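Local coordinates for protein putative cell surface hydrolase (Lactobacillus plantarum, PDB 3LP5) that is a putative cell surface hydrolase of the alpha/beta hydrolase clan whose substrate is not established, and which binds sodium ions in the crystal, at residues Ser136-Glu141 / Lys192-Asp197. Numbering follows the deposited sequence.
Sequences SPYNME and KYIFQD
Tyr138, the second residue of a type I beta turn running from Pro137 to Met140, faces Ile194 and Phe195 at the end of a short helix, with the CA atoms of Tyr138 and Ile194 8.7 Å apart. The turn is closed by a backbone hydrogen bond from Met140 N to Pro137 O (2.8 Å), and no hydrogen bond crosses between the segments: three buried side chains do all the touching. Tyr138 has its CG anti to the carbonyl carbon (chi1 -67°), which carries the ring toward the helix. Near the root of that ring, the methyl CD1 of Ile194 comes obliquely against Tyr138 CD1, 3.5 Å away. The far end of the tyrosine meets Phe195, whose CE2 lies 3.4 Å from Tyr138 OH and 3.8 Å from Tyr138 CZ. The phenolic end thus arrives at the rim of the phenylalanine ring, close to its plane, and the two planes stand nearly perpendicular, at 86°. Ile194 also places CG2 over the centre of one face of Phe195, so it touches both aromatic rings. Tyr138 is buried, and its OH is satisfied by a hydrogen bond with Thr133 OG1, which ties the loop back to strand 127-134, which leads into it. The contact is plain core packing on one flank of the alpha/beta hydrolase sheet, close to a probable nucleophile elbow: the loop after strand 127-134 meets helix 191-195, with Tyr138 and Phe195 both resting on helix 107-118 and Ile194 packing on helix 150-157.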
ATOM      1  N   SER A 136       4.647  -6.678   1.877  1.00 12.89           N
ATOM      2  CA  SER A 136       3.386  -7.060   2.524  1.00 11.79           C
ATOM      3  C   SER A 136       3.390  -8.569   2.693  1.00 11.21           C
ATOM      4  O   SER A 136       3.624  -9.302   1.725  1.00 13.49           O
ATOM      5  CB  SER A 136       2.192  -6.598   1.694  1.00 12.04           C
ATOM      6  OG  SER A 136       2.135  -5.158   1.631  1.00 14.06           O
ATOM      7  N   PRO A 137       3.164  -9.052   3.931  1.00 11.04           N
ATOM      8  CA  PRO A 137       3.255 -10.458   4.187  1.00 10.41           C
ATOM      9  C   PRO A 137       2.005 -11.277   3.788  1.00 11.07           C
ATOM     10  O   PRO A 137       1.203 -11.690   4.651  1.00 11.17           O
ATOM     11  CB  PRO A 137       3.534 -10.498   5.693  1.00 11.42           C
ATOM     12  CG  PRO A 137       2.786  -9.317   6.244  1.00 10.48           C
ATOM     13  CD  PRO A 137       2.882  -8.270   5.169  1.00 10.81           C
ATOM     14  N   TYR A 138       1.879 -11.582   2.491  1.00 10.70           N
ATOM     15  CA  TYR A 138       0.678 -12.279   1.989  1.00 10.89           C
ATOM     16  C   TYR A 138       0.422 -13.653   2.599  1.00 12.34           C
ATOM     17  O   TYR A 138      -0.711 -14.097   2.576  1.00 13.60           O
ATOM     18  CB  TYR A 138       0.719 -12.359   0.462  1.00 11.81           C
ATOM     19  CG  TYR A 138       0.585 -10.965  -0.177  1.00 11.46           C
ATOM     20  CD1 TYR A 138      -0.666 -10.370  -0.302  1.00 14.11           C
ATOM     21  CD2 TYR A 138       1.708 -10.263  -0.619  1.00 13.80           C
ATOM     22  CE1 TYR A 138      -0.807  -9.085  -0.856  1.00 15.09           C
ATOM     23  CE2 TYR A 138       1.578  -8.966  -1.251  1.00 12.86           C
ATOM     24  CZ  TYR A 138       0.324  -8.385  -1.291  1.00 17.25           C
ATOM     25  OH  TYR A 138       0.184  -7.114  -1.868  1.00 20.75           O
ATOM     26  N   ASN A 139       1.482 -14.317   3.097  1.00 10.83           N
ATOM     27  CA  ASN A 139       1.368 -15.534   3.810  1.00 11.21           C
ATOM     28  C   ASN A 139       1.809 -15.380   5.275  1.00 11.83           C
ATOM     29  O   ASN A 139       2.311 -16.319   5.875  1.00 10.54           O
ATOM     30  CB  ASN A 139       2.168 -16.666   3.134  1.00 10.01           C
ATOM     31  CG  ASN A 139       1.627 -18.023   3.504  1.00  9.91           C
ATOM     32  OD1 ASN A 139       0.409 -18.180   3.683  1.00  8.42           O
ATOM     33  ND2 ASN A 139       2.494 -19.019   3.579  1.00 10.00           N
ATOM     34  N   MET A 140       1.617 -14.192   5.822  1.00 13.11           N
ATOM     35  CA  MET A 140       1.865 -13.930   7.252  1.00 14.79           C
ATOM     36  C   MET A 140       3.328 -14.223   7.587  1.00 15.25           C
ATOM     37  O   MET A 140       4.223 -13.796   6.828  1.00 14.25           O
ATOM     38  CB  MET A 140       0.854 -14.688   8.141  1.00 15.42           C
ATOM     39  CG  MET A 140      -0.572 -14.128   8.088  1.00 18.74           C
ATOM     40  SD  MET A 140      -1.079 -12.453   8.812  1.00 18.04           S
ATOM     41  CE  MET A 140      -0.470 -11.320   7.666  1.00 18.75           C
ATOM     42  N   GLU A 141       3.581 -14.938   8.681  1.00 15.47           N
ATOM     43  CA  GLU A 141       4.942 -15.099   9.186  1.00 17.54           C
ATOM     44  C   GLU A 141       5.554 -16.436   8.663  1.00 16.18           C
ATOM     45  O   GLU A 141       6.715 -16.731   8.933  1.00 15.43           O
ATOM     46  CB  GLU A 141       4.936 -15.103  10.727  1.00 19.43           C
ATOM     47  CG  GLU A 141       4.518 -16.507  11.260  1.00 26.88           C
ATOM     48  CD  GLU A 141       4.442 -16.635  12.803  1.00 41.20           C
ATOM     49  OE1 GLU A 141       4.952 -17.677  13.348  1.00 43.70           O
ATOM     50  OE2 GLU A 141       3.866 -15.703  13.465  1.00 46.59           O
ATOM     51  N   LYS A 192       2.040 -12.838  -5.763  1.00 10.40           N
ATOM     52  CA  LYS A 192       1.840 -13.140  -7.178  1.00 10.43           C
ATOM     53  C   LYS A 192       0.673 -14.108  -7.419  1.00 11.34           C
ATOM     54  O   LYS A 192       0.012 -14.039  -8.462  1.00 11.18           O
ATOM     55  CB  LYS A 192       3.109 -13.683  -7.788  1.00 10.29           C
ATOM     56  CG  LYS A 192       3.339 -15.115  -7.369  1.00 12.50           C
ATOM     57  CD  LYS A 192       4.782 -15.701  -7.619  1.00 16.64           C
ATOM     58  CE  LYS A 192       5.471 -15.132  -8.812  1.00 22.99           C
ATOM     59  NZ  LYS A 192       6.568 -16.100  -9.292  1.00 25.16           N
ATOM     60  N   TYR A 193       0.369 -14.997  -6.461  1.00 10.40           N
ATOM     61  CA  TYR A 193      -0.797 -15.896  -6.607  1.00 10.30           C
ATOM     62  C   TYR A 193      -2.139 -15.185  -6.522  1.00  9.72           C
ATOM     63  O   TYR A 193      -3.126 -15.641  -7.109  1.00 10.97           O
ATOM     64  CB  TYR A 193      -0.775 -17.056  -5.561  1.00 10.08           C
ATOM     65  CG  TYR A 193       0.542 -17.770  -5.506  1.00  9.98           C
ATOM     66  CD1 TYR A 193       1.093 -18.330  -6.655  1.00 10.82           C
ATOM     67  CD2 TYR A 193       1.262 -17.839  -4.315  1.00 10.96           C
ATOM     68  CE1 TYR A 193       2.321 -18.956  -6.625  1.00 10.56           C
ATOM     69  CE2 TYR A 193       2.481 -18.489  -4.266  1.00 11.91           C
ATOM     70  CZ  TYR A 193       3.006 -19.035  -5.430  1.00 10.78           C
ATOM     71  OH  TYR A 193       4.234 -19.663  -5.409  1.00 13.47           O
ATOM     72  N   ILE A 194      -2.174 -14.096  -5.796  1.00  9.21           N
ATOM     73  CA  ILE A 194      -3.351 -13.255  -5.686  1.00 11.17           C
ATOM     74  C   ILE A 194      -3.512 -12.423  -6.966  1.00 11.09           C
ATOM     75  O   ILE A 194      -4.575 -12.385  -7.578  1.00 12.59           O
ATOM     76  CB  ILE A 194      -3.247 -12.376  -4.455  1.00 11.93           C
ATOM     77  CG1 ILE A 194      -3.422 -13.250  -3.201  1.00 14.48           C
ATOM     78  CG2 ILE A 194      -4.442 -11.363  -4.391  1.00 12.50           C
ATOM     79  CD1 ILE A 194      -2.627 -12.745  -1.998  1.00 16.63           C
ATOM     80  N   PHE A 195      -2.441 -11.814  -7.425  1.00 10.91           N
ATOM     81  CA  PHE A 195      -2.558 -10.760  -8.439  1.00 11.79           C
ATOM     82  C   PHE A 195      -2.420 -11.221  -9.891  1.00 12.48           C
ATOM     83  O   PHE A 195      -3.136 -10.687 -10.720  1.00 12.07           O
ATOM     84  CB  PHE A 195      -1.588  -9.627  -8.140  1.00 12.69           C
ATOM     85  CG  PHE A 195      -1.948  -8.873  -6.886  1.00 12.78           C
ATOM     86  CD1 PHE A 195      -3.123  -8.137  -6.819  1.00 15.66           C
ATOM     87  CD2 PHE A 195      -1.132  -8.911  -5.776  1.00 14.81           C
ATOM     88  CE1 PHE A 195      -3.466  -7.428  -5.653  1.00 12.32           C
ATOM     89  CE2 PHE A 195      -1.469  -8.200  -4.615  1.00 11.52           C
ATOM     90  CZ  PHE A 195      -2.643  -7.457  -4.575  1.00 12.12           C
ATOM     91  N   GLN A 196      -1.561 -12.209 -10.202  1.00 10.53           N
ATOM     92  CA  GLN A 196      -1.221 -12.449 -11.597  1.00 13.17           C
ATOM     93  C   GLN A 196      -2.506 -12.978 -12.273  1.00 14.01           C
ATOM     94  O   GLN A 196      -3.228 -13.840 -11.735  1.00 13.88           O
ATOM     95  CB  GLN A 196      -0.081 -13.497 -11.798  1.00 12.04           C
ATOM     96  CG  GLN A 196       1.292 -13.100 -11.270  1.00 17.68           C
ATOM     97  CD  GLN A 196       2.424 -14.180 -11.516  1.00 22.81           C
ATOM     98  OE1 GLN A 196       2.353 -15.438 -11.111  1.00 17.72           O
ATOM     99  NE2 GLN A 196       3.472 -13.691 -12.157  1.00 18.93           N
ATOM    100  N   ASP A 197      -2.792 -12.452 -13.446  1.00 15.74           N
ATOM    101  CA  ASP A 197      -4.059 -12.820 -14.137  1.00 16.54           C
ATOM    102  C   ASP A 197      -5.381 -12.439 -13.437  1.00 14.93           C
ATOM    103  O   ASP A 197      -6.443 -12.836 -13.896  1.00 15.61           O
ATOM    104  CB  ASP A 197      -4.048 -14.278 -14.587  1.00 17.41           C
ATOM    105  CG  ASP A 197      -3.201 -14.473 -15.894  1.00 22.50           C
ATOM    106  OD1 ASP A 197      -2.249 -13.702 -16.133  1.00 29.95           O
ATOM    107  OD2 ASP A 197      -3.501 -15.372 -16.712  1.00 30.34           O
TER